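Local coordinates for protein farnesyl diphosphate phosphatase YisP (PDB 3WE9) that hydrolyses farnesyl diphosphate to farnesol and diphosphate, a phosphatase activity within the phytoene/squalene synthase family that supports biofilm formation in Bacillus subtilis, at residues A[242-245]-A[246-250]; A[155-158]-A[159-163]; A[260-264]-A[265-269]; A[20-23]-A[24-28]. All coordinates share one frame; numbering follows the deposited sequence.

Interaction 1 (A[242-245]-A[246-250]); sequences RAVL and EKIRA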
loop_
_atom_site.group_PDB
_atom_site.type_symbol
_atom_site.label_atom_id
_atom_site.label_comp_id
_atom_site.label_asym_id
_atom_site.label_seq_id
_atom_site.Cartn_x
_atom_site.Cartn_y
_atom_site.Cartn_z
ATOM N N ARG A 242 -7.692 -7.293 3.242
ATOM C CA ARG A 242 -8.314 -8.578 2.955
ATOM C C ARG A 242 -9.776 -8.272 2.632
ATOM O O ARG A 242 -10.355 -8.834 1.699
ATOM C CB ARG A 242 -8.253 -9.520 4.163
ATOM C CG ARG A 242 -7.003 -10.372 4.214
ATOM C CD ARG A 242 -7.161 -11.535 5.181
ATOM N NE ARG A 242 -5.991 -12.408 5.165
ATOM C CZ ARG A 242 -4.993 -12.348 6.043
ATOM N NH1 ARG A 242 -5.019 -11.451 7.023
ATOM N NH2 ARG A 242 -3.971 -13.189 5.940
ATOM N N ALA A 243 -10.363 -7.365 3.409
ATOM C CA ALA A 243 -11.754 -6.968 3.225
ATOM C C ALA A 243 -11.970 -6.336 1.850
ATOM O O ALA A 243 -13.027 -6.503 1.242
ATOM C CB ALA A 243 -12.172 -5.996 4.323
ATOM N N VAL A 244 -10.975 -5.596 1.368
ATOM C CA VAL A 244 -11.079 -4.975 0.056
ATOM C C VAL A 244 -11.236 -6.055 -1.018
ATOM O O VAL A 244 -12.096 -5.956 -1.895
ATOM C CB VAL A 244 -9.826 -4.112 -0.259
ATOM C CG1 VAL A 244 -9.849 -3.667 -1.727
ATOM C CG2 VAL A 244 -9.798 -2.888 0.641
ATOM N N LEU A 245 -10.403 -7.089 -0.939
ATOM C CA LEU A 245 -10.463 -8.190 -1.896
ATOM C C LEU A 245 -11.816 -8.894 -1.821
ATOM O O LEU A 245 -12.388 -9.284 -2.844
ATOM C CB LEU A 245 -9.338 -9.194 -1.620
ATOM C CG LEU A 245 -7.923 -8.664 -1.886
ATOM C CD1 LEU A 245 -6.891 -9.655 -1.390
ATOM C CD2 LEU A 245 -7.754 -8.396 -3.379
ATOM N N GLU A 246 -12.334 -9.059 -0.607
ATOM C CA GLU A 246 -13.630 -9.712 -0.447
ATOM C C GLU A 246 -14.755 -8.858 -1.043
ATOM O O GLU A 246 -15.677 -9.388 -1.669
ATOM C CB GLU A 246 -13.896 -9.997 1.034
ATOM C CG GLU A 246 -12.903 -10.973 1.653
ATOM C CD GLU A 246 -13.032 -12.397 1.108
ATOM O OE1 GLU A 246 -12.913 -12.598 -0.124
ATOM O OE2 GLU A 246 -13.254 -13.324 1.921
ATOM N N LYS A 247 -14.668 -7.541 -0.874
ATOM C CA LYS A 247 -15.687 -6.641 -1.411
ATOM C C LYS A 247 -15.704 -6.709 -2.933
ATOM O O LYS A 247 -16.765 -6.742 -3.563
ATOM C CB LYS A 247 -15.427 -5.194 -0.970
ATOM C CG LYS A 247 -16.511 -4.215 -1.436
ATOM C CD LYS A 247 -16.309 -2.802 -0.900
ATOM C CE LYS A 247 -17.453 -1.887 -1.346
ATOM N NZ LYS A 247 -17.332 -0.504 -0.807
ATOM N N ILE A 248 -14.515 -6.720 -3.524
ATOM C CA ILE A 248 -14.393 -6.793 -4.974
ATOM C C ILE A 248 -15.073 -8.071 -5.467
ATOM O O ILE A 248 -15.809 -8.052 -6.455
ATOM C CB ILE A 248 -12.899 -6.779 -5.398
ATOM C CG1 ILE A 248 -12.273 -5.432 -4.997
ATOM C CG2 ILE A 248 -12.775 -7.012 -6.904
ATOM C CD1 ILE A 248 -10.767 -5.332 -5.224
ATOM N N ARG A 249 -14.834 -9.178 -4.772
ATOM C CA ARG A 249 -15.445 -10.446 -5.151
ATOM C C ARG A 249 -16.963 -10.346 -5.017
ATOM O O ARG A 249 -17.704 -10.842 -5.865
ATOM C CB ARG A 249 -14.917 -11.576 -4.266
ATOM C CG ARG A 249 -13.471 -11.941 -4.557
ATOM C CD ARG A 249 -12.928 -12.966 -3.568
ATOM N NE ARG A 249 -11.556 -13.336 -3.900
ATOM C CZ ARG A 249 -10.548 -13.326 -3.037
ATOM N NH1 ARG A 249 -10.751 -12.966 -1.773
ATOM N NH2 ARG A 249 -9.334 -13.663 -3.441
ATOM N N ALA A 250 -17.408 -9.693 -3.947
ATOM C CA ALA A 250 -18.830 -9.505 -3.670
ATOM C C ALA A 250 -19.491 -8.633 -4.728
ATOM O O ALA A 250 -20.691 -8.747 -4.991
ATOM C CB ALA A 250 -19.012 -8.872 -2.286
HETATM O O HOH W 1 -9.244 -11.677 1.068
#
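The guanidinium group of Arg249 folds back over the preceding turn, where its NH1 comes obliquely to 4.0 Å from Leu245 CB, and the Glu246 carboxylate sits at its edge, in plane. NH1 donates to Glu246 OE1 over 2.7 Å within this salt bridge; the oxygen is met from above the carboxylate plane, 46° out of it. Glu246 CG leans toward Arg242 O, and the bend at chi2 (-68°) brings OE1 round to Arg249. NH1 also makes a weak 3.5 Å contact with a water, which donates to Arg242 O. Glu206 and Glu213 of helix 199-221 bind the same guanidinium, so three carboxylates share it and hold its position. On the buried side Val244 CG1 meets Ile248 CD1 at 4.0 Å, the two side chains crossing at a slant. Leu245 and Ile248 lean on Trp205, while Val244 packs on Val162. Along the backbone, Glu246 N to Arg242 O (3.0 Å) begins four successive i to i+4 bonds that run to Arg249 N. Through these C-terminal turns, with apolar residues inward and ion pairs toward helix 199-221, helix 228-250 joins the all-alpha bundle of the squalene/phytoene synthase family.

Interaction 2 (A[155-158]-A[159-163]); sequences LGLA and IQLVR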
loop_
_atom_site.group_PDB
_atom_site.type_symbol
_atom_site.label_atom_id
_atom_site.label_comp_id
_atom_site.label_asym_id
_atom_site.label_seq_id
_atom_site.Cartn_x
_atom_site.Cartn_y
_atom_site.Cartn_z
ATOM N N LEU A 155 3.928 -6.873 3.581
ATOM C CA LEU A 155 2.701 -6.113 3.794
ATOM C C LEU A 155 2.569 -5.006 2.746
ATOM O O LEU A 155 1.532 -4.869 2.105
ATOM C CB LEU A 155 2.689 -5.493 5.193
ATOM C CG LEU A 155 1.460 -4.624 5.491
ATOM C CD1 LEU A 155 0.195 -5.465 5.383
ATOM C CD2 LEU A 155 1.589 -4.002 6.879
ATOM N N GLY A 156 3.625 -4.219 2.574
ATOM C CA GLY A 156 3.587 -3.141 1.601
ATOM C C GLY A 156 3.379 -3.653 0.187
ATOM O O GLY A 156 2.629 -3.066 -0.598
ATOM N N LEU A 157 4.063 -4.744 -0.134
ATOM C CA LEU A 157 3.968 -5.387 -1.441
ATOM C C LEU A 157 2.516 -5.822 -1.673
ATOM O O LEU A 157 1.919 -5.514 -2.702
ATOM C CB LEU A 157 4.906 -6.606 -1.458
ATOM C CG LEU A 157 5.121 -7.624 -2.594
ATOM C CD1 LEU A 157 3.946 -7.681 -3.546
ATOM C CD2 LEU A 157 6.394 -7.288 -3.320
ATOM N N ALA A 158 1.954 -6.533 -0.699
ATOM C CA ALA A 158 0.577 -7.016 -0.794
ATOM C C ALA A 158 -0.425 -5.864 -0.953
ATOM O O ALA A 158 -1.365 -5.943 -1.749
ATOM C CB ALA A 158 0.231 -7.834 0.448
ATOM N N ILE A 159 -0.223 -4.794 -0.191
ATOM C CA ILE A 159 -1.119 -3.643 -0.265
ATOM C C ILE A 159 -1.104 -3.025 -1.665
ATOM O O ILE A 159 -2.140 -2.597 -2.187
ATOM C CB ILE A 159 -0.727 -2.593 0.798
ATOM C CG1 ILE A 159 -1.090 -3.123 2.194
ATOM C CG2 ILE A 159 -1.409 -1.264 0.510
ATOM C CD1 ILE A 159 -0.550 -2.273 3.354
ATOM N N GLN A 160 0.072 -2.983 -2.282
ATOM C CA GLN A 160 0.170 -2.436 -3.630
ATOM C C GLN A 160 -0.584 -3.358 -4.598
ATOM O O GLN A 160 -1.290 -2.897 -5.500
ATOM C CB GLN A 160 1.640 -2.306 -4.042
ATOM C CG GLN A 160 1.843 -1.559 -5.346
ATOM C CD GLN A 160 1.408 -0.103 -5.262
ATOM O OE1 GLN A 160 0.266 0.198 -4.925
ATOM N NE2 GLN A 160 2.323 0.806 -5.576
ATOM N N LEU A 161 -0.446 -4.664 -4.408
ATOM C CA LEU A 161 -1.151 -5.614 -5.264
ATOM C C LEU A 161 -2.652 -5.441 -5.093
ATOM O O LEU A 161 -3.408 -5.507 -6.064
ATOM C CB LEU A 161 -0.765 -7.055 -4.927
ATOM C CG LEU A 161 0.638 -7.511 -5.352
ATOM C CD1 LEU A 161 0.856 -8.963 -4.915
ATOM C CD2 LEU A 161 0.792 -7.375 -6.861
ATOM N N VAL A 162 -3.093 -5.212 -3.863
ATOM C CA VAL A 162 -4.525 -5.028 -3.635
ATOM C C VAL A 162 -5.016 -3.765 -4.336
ATOM O O VAL A 162 -6.072 -3.760 -4.972
ATOM C CB VAL A 162 -4.846 -4.954 -2.132
ATOM C CG1 VAL A 162 -6.321 -4.593 -1.926
ATOM C CG2 VAL A 162 -4.559 -6.305 -1.493
ATOM N N ARG A 163 -4.247 -2.689 -4.223
ATOM C CA ARG A 163 -4.622 -1.449 -4.880
ATOM C C ARG A 163 -4.716 -1.675 -6.386
ATOM O O ARG A 163 -5.655 -1.213 -7.035
ATOM C CB ARG A 163 -3.595 -0.357 -4.573
ATOM C CG ARG A 163 -3.688 0.180 -3.156
ATOM C CD ARG A 163 -2.526 1.098 -2.842
ATOM N NE ARG A 163 -2.724 1.813 -1.587
ATOM C CZ ARG A 163 -3.539 2.853 -1.437
ATOM N NH1 ARG A 163 -4.235 3.307 -2.471
ATOM N NH2 ARG A 163 -3.657 3.441 -0.254
#
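Leu157 and Leu161 lie side by side and point the same way, with the CD1 methyls of Leu157 and Leu161 3.6 Å apart. The two chains reach this alignment by different routes: in Leu157 CG stands opposite the backbone N (chi1 178°), whereas in Leu161 it lies beside the N (chi1 -73°) and swings back toward the earlier turn. Leu161 CG consequently also rests near Leu157 O, at 3.6 Å. The second pair, one turn apart on a different flank of the helix, is set differently. Leu155 and Ile159 cross obliquely, and Ile159 CD1 lies against Leu155 CG, at 3.8 Å, and against its CD1 branch, which is almost as near.

These pairs belong to helix 145-165, a central member of the all-alpha terpene synthase fold, and their flanks serve different neighbours. Leu157 and Leu161 both face Ala125 of helix 118-140, and on helix 199-221 Leu157 meets Tyr215, Leu161 meets Ala212, and Ala158, with only a methyl, meets Tyr215 and Leu216. Leu155 touches Leu238 and Ile159 touches His241, both on helix 228-250, and the Ile159 side chain also comes within about 4 Å of a triethylene glycol molecule, probably carried over from crystallisation, which may mark a pocket.

Between the two pairs, Val162 N donates to Ala158 O over 2.8 Å, and Val162 CG2 lies 3.2 Å from that oxygen. The Gln160 side chain leads away from residues 155-158, and its NE2 donates to Thr128 OG1.

Interaction 3 (A[260-264]-A[265-269]); sequences FALTE and TEVKQ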
loop_
_atom_site.group_PDB
_atom_site.type_symbol
_atom_site.label_atom_id
_atom_site.label_comp_id
_atom_site.label_asym_id
_atom_site.label_seq_id
_atom_site.Cartn_x
_atom_site.Cartn_y
_atom_site.Cartn_z
ATOM N N PHE A 260 -12.755 0.161 -6.410
ATOM C CA PHE A 260 -13.233 -0.335 -5.126
ATOM C C PHE A 260 -12.470 0.159 -3.916
ATOM O O PHE A 260 -11.247 0.166 -3.903
ATOM C CB PHE A 260 -13.243 -1.861 -5.123
ATOM C CG PHE A 260 -14.359 -2.445 -5.920
ATOM C CD1 PHE A 260 -14.448 -2.214 -7.288
ATOM C CD2 PHE A 260 -15.354 -3.184 -5.297
ATOM C CE1 PHE A 260 -15.512 -2.708 -8.028
ATOM C CE2 PHE A 260 -16.417 -3.681 -6.027
ATOM C CZ PHE A 260 -16.500 -3.440 -7.400
ATOM N N ALA A 261 -13.218 0.569 -2.897
ATOM C CA ALA A 261 -12.646 1.054 -1.650
ATOM C C ALA A 261 -13.676 0.843 -0.547
ATOM O O ALA A 261 -14.880 0.831 -0.809
ATOM C CB ALA A 261 -12.293 2.534 -1.769
ATOM N N LEU A 262 -13.206 0.667 0.682
ATOM C CA LEU A 262 -14.109 0.467 1.808
ATOM C C LEU A 262 -14.714 1.810 2.209
ATOM O O LEU A 262 -14.023 2.832 2.207
ATOM C CB LEU A 262 -13.356 -0.126 3.001
ATOM C CG LEU A 262 -12.613 -1.454 2.812
ATOM C CD1 LEU A 262 -11.783 -1.739 4.063
ATOM C CD2 LEU A 262 -13.603 -2.589 2.541
ATOM N N THR A 263 -16.003 1.813 2.539
ATOM C CA THR A 263 -16.664 3.047 2.960
ATOM C C THR A 263 -16.323 3.269 4.430
ATOM O O THR A 263 -15.810 2.366 5.087
ATOM C CB THR A 263 -18.196 2.938 2.828
ATOM O OG1 THR A 263 -18.672 1.909 3.705
ATOM C CG2 THR A 263 -18.585 2.604 1.396
ATOM N N GLU A 264 -16.606 4.462 4.946
ATOM C CA GLU A 264 -16.327 4.754 6.351
ATOM C C GLU A 264 -17.035 3.710 7.209
ATOM O O GLU A 264 -16.462 3.167 8.155
ATOM C CB GLU A 264 -16.833 6.149 6.738
ATOM C CG GLU A 264 -16.247 7.300 5.924
ATOM C CD GLU A 264 -16.581 8.662 6.516
ATOM O OE1 GLU A 264 -17.773 8.925 6.784
ATOM O OE2 GLU A 264 -15.649 9.473 6.711
ATOM N N THR A 265 -18.286 3.430 6.860
ATOM C CA THR A 265 -19.087 2.453 7.585
ATOM C C THR A 265 -18.415 1.091 7.555
ATOM O O THR A 265 -18.313 0.419 8.582
ATOM C CB THR A 265 -20.507 2.323 6.974
ATOM O OG1 THR A 265 -21.169 3.593 7.029
ATOM C CG2 THR A 265 -21.335 1.305 7.750
ATOM N N GLU A 266 -17.949 0.684 6.378
ATOM C CA GLU A 266 -17.290 -0.608 6.241
ATOM C C GLU A 266 -16.013 -0.712 7.068
ATOM O O GLU A 266 -15.787 -1.720 7.741
ATOM C CB GLU A 266 -17.000 -0.892 4.765
ATOM C CG GLU A 266 -18.235 -1.347 4.000
ATOM C CD GLU A 266 -18.024 -1.417 2.500
ATOM O OE1 GLU A 266 -18.831 -2.092 1.826
ATOM O OE2 GLU A 266 -17.069 -0.797 1.990
ATOM N N VAL A 267 -15.183 0.325 7.022
ATOM C CA VAL A 267 -13.933 0.326 7.780
ATOM C C VAL A 267 -14.253 0.145 9.262
ATOM O O VAL A 267 -13.637 -0.664 9.958
ATOM C CB VAL A 267 -13.160 1.655 7.589
ATOM C CG1 VAL A 267 -11.913 1.667 8.460
ATOM C CG2 VAL A 267 -12.783 1.836 6.121
ATOM N N LYS A 268 -15.237 0.902 9.729
ATOM C CA LYS A 268 -15.666 0.838 11.116
ATOM C C LYS A 268 -16.025 -0.593 11.524
ATOM O O LYS A 268 -15.578 -1.077 12.563
ATOM C CB LYS A 268 -16.853 1.781 11.310
ATOM C CG LYS A 268 -17.358 1.911 12.727
ATOM C CD LYS A 268 -18.236 3.145 12.825
ATOM C CE LYS A 268 -19.131 3.121 14.044
ATOM N NZ LYS A 268 -19.953 4.363 14.114
ATOM N N GLN A 269 -16.816 -1.281 10.704
ATOM C CA GLN A 269 -17.202 -2.655 11.019
ATOM C C GLN A 269 -15.987 -3.574 11.058
ATOM O O GLN A 269 -15.788 -4.327 12.014
ATOM C CB GLN A 269 -18.198 -3.192 9.988
ATOM C CG GLN A 269 -18.575 -4.656 10.221
ATOM C CD GLN A 269 -19.299 -4.877 11.546
ATOM O OE1 GLN A 269 -19.420 -6.008 12.019
ATOM N NE2 GLN A 269 -19.791 -3.795 12.144
#
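Ala261 O lies 3.9 Å from Glu266 OE2, both being partners of the Lys247 ammonium group, which is hydrogen-bonded to the carbonyl and forms a salt bridge with the carboxylate. Glu266 is also half of a capping box with Thr263, the reciprocal N-terminal cap that starts helix 264-271 on the protein surface, the last helix of the all-alpha chain.

Leu262 follows, and its side chain crosses that of Glu266 at about a right angle. Leu262 CA lies 3.2 Å from Glu266 OE2, so the carboxylate fits close against the strand-like backbone. On the apolar side Leu262 CB touches Val267 CG2 at 3.7 Å. Both residues reach Leu240 of helix 228-250, and Leu262 also reaches Val244, which presses the start of the short helix onto the longer one.

Thr263 is the N-cap. Its OG1 sits between the backbone N and the carbonyl carbon (chi1 63°), which turns the hydroxyl oxygen toward the first turn, where it accepts from Glu266 N over 3.0 Å. The exchange is completed by Thr263 N, which donates to Glu266 OE2 at 2.9 Å. That oxygen is met on the anti side, 30° out of the carboxylate plane, and an extended Glu266 chain carries it back past the cap. With Lys247 as a second partner, OE2 is gripped by two donors, which would be expected to favour the ionised carboxylate. The Thr263 carbonyl opens the helical pattern, accepting from Val267 N over 2.9 Å. Glu264 continues that pattern as its O accepts from Lys268 N at 3.0 Å.

Interaction 4 (A[20-23]-A[24-28]); sequences QIVG and EYAPA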
loop_
_atom_site.group_PDB
_atom_site.type_symbol
_atom_site.label_atom_id
_atom_site.label_comp_id
_atom_site.label_asym_id
_atom_site.label_seq_id
_atom_site.Cartn_x
_atom_site.Cartn_y
_atom_site.Cartn_z
ATOM N N GLN A 20 -3.381 15.314 6.404
ATOM C CA GLN A 20 -4.545 15.691 5.603
ATOM C C GLN A 20 -4.472 14.932 4.280
ATOM O O GLN A 20 -5.463 14.384 3.802
ATOM C CB GLN A 20 -4.524 17.196 5.320
ATOM C CG GLN A 20 -4.281 18.074 6.538
ATOM C CD GLN A 20 -5.551 18.421 7.292
ATOM O OE1 GLN A 20 -6.299 17.539 7.716
ATOM N NE2 GLN A 20 -5.798 19.717 7.466
ATOM N N ILE A 21 -3.276 14.917 3.700
ATOM C CA ILE A 21 -3.007 14.235 2.439
ATOM C C ILE A 21 -3.316 12.744 2.515
ATOM O O ILE A 21 -4.148 12.231 1.764
ATOM C CB ILE A 21 -1.520 14.399 2.029
ATOM C CG1 ILE A 21 -1.253 15.844 1.600
ATOM C CG2 ILE A 21 -1.164 13.422 0.919
ATOM C CD1 ILE A 21 0.184 16.107 1.183
ATOM N N VAL A 22 -2.636 12.047 3.419
ATOM C CA VAL A 22 -2.842 10.613 3.568
ATOM C C VAL A 22 -4.302 10.325 3.880
ATOM O O VAL A 22 -4.879 9.374 3.359
ATOM C CB VAL A 22 -1.950 10.029 4.697
ATOM C CG1 VAL A 22 -2.170 8.529 4.809
ATOM C CG2 VAL A 22 -0.481 10.332 4.410
ATOM N N GLY A 23 -4.901 11.155 4.727
ATOM C CA GLY A 23 -6.290 10.951 5.087
ATOM C C GLY A 23 -7.211 11.065 3.888
ATOM O O GLY A 23 -8.276 10.447 3.848
ATOM N N GLU A 24 -6.790 11.848 2.901
ATOM C CA GLU A 24 -7.588 12.059 1.703
ATOM C C GLU A 24 -7.368 11.004 0.626
ATOM O O GLU A 24 -8.328 10.517 0.026
ATOM C CB GLU A 24 -7.292 13.442 1.119
ATOM C CG GLU A 24 -8.190 13.822 -0.045
ATOM C CD GLU A 24 -7.943 15.235 -0.532
ATOM O OE1 GLU A 24 -7.958 16.166 0.305
ATOM O OE2 GLU A 24 -7.741 15.417 -1.752
ATOM N N TYR A 25 -6.110 10.646 0.390
ATOM C CA TYR A 25 -5.781 9.671 -0.644
ATOM C C TYR A 25 -5.607 8.220 -0.190
ATOM O O TYR A 25 -5.339 7.340 -1.008
ATOM C CB TYR A 25 -4.531 10.139 -1.385
ATOM C CG TYR A 25 -4.727 11.472 -2.072
ATOM C CD1 TYR A 25 -5.600 11.595 -3.153
ATOM C CD2 TYR A 25 -4.060 12.615 -1.631
ATOM C CE1 TYR A 25 -5.807 12.824 -3.780
ATOM C CE2 TYR A 25 -4.260 13.851 -2.248
ATOM C CZ TYR A 25 -5.135 13.946 -3.321
ATOM O OH TYR A 25 -5.344 15.162 -3.936
ATOM N N ALA A 26 -5.761 7.968 1.104
ATOM C CA ALA A 26 -5.624 6.611 1.634
ATOM C C ALA A 26 -6.323 6.515 2.983
ATOM O O ALA A 26 -5.700 6.213 3.999
ATOM C CB ALA A 26 -4.148 6.247 1.774
ATOM N N PRO A 27 -7.642 6.766 3.004
ATOM C CA PRO A 27 -8.466 6.723 4.216
ATOM C C PRO A 27 -8.270 5.457 5.047
ATOM O O PRO A 27 -8.202 5.518 6.272
ATOM C CB PRO A 27 -9.888 6.836 3.669
ATOM C CG PRO A 27 -9.702 7.650 2.429
ATOM C CD PRO A 27 -8.481 7.020 1.819
ATOM N N ALA A 28 -8.188 4.313 4.375
ATOM C CA ALA A 28 -8.006 3.038 5.060
ATOM C C ALA A 28 -6.669 2.983 5.793
ATOM O O ALA A 28 -6.628 2.692 6.989
ATOM C CB ALA A 28 -8.105 1.890 4.065
#
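Ile21 and Tyr25 meet one turn apart at the end of helix 6-25, where one residue, Ala26, interrupts the helix before helix 27-33 begins. Ile21 CG2 lies in the plane of the Tyr25 ring, at its edge, 3.9 Å from Tyr25 CD2. The ring is brought there by a CG placed beside the backbone N (chi1 -61°), which also puts CD2 close to the Ile21 carbonyl oxygen. That oxygen accepts two backbone donors: Tyr25 N reaches Ile21 O over 2.9 Å in a nearly straight bond, whereas Glu24 N approaches from above the carbonyl plane. Glu24 N also makes a weak bond to Gln20 O, so the last turn shifts from i+4 toward i+3, 3-10-like bonding.

The break itself falls at Ala26, whose backbone leaves helical values (-160°/61°) and which is also the N-cap position of the next helix. Its amide retains a weak link to the old helix, with Ala26 N donating to Val22 O at 2.8 Å.

Further out, the carboxylate carbon of Glu24 lies over one face of the Tyr25 ring, offset toward the rim, and His52 of helix 38-54 stacks with the ring. Ile21 touches both Ser49 and His52, and Val22 fits against Leu48 and Ser49, so helix 38-54 covers the Ile21, Val22 and Tyr25 side of the turn. Beyond the break, Pro27 has no N-H and cannot extend the ladder to Gly23 O; instead its ring comes up to that carbonyl, with Pro27 CG 3.4 Å from Gly23 O.

Four local contacts follow one another along the chain without nesting or crossing, each spanning about a helical turn and none closing a long loop. First comes interaction 4, at the break between helices 6-25 and 27-33. Interaction 2 lies deeper, on helix 145-165, and its Arg163 passes beside Ala26 of that break. Next is interaction 1, at the end of helix 228-250, which is joined to interaction 2 by Val162 packing against both Val244 and Leu245. The chain then leaves through a loop to interaction 3, which is fastened back onto interaction 1 by Lys247 and by the apolar pairs Ile248-Phe260 and Val244-Leu262.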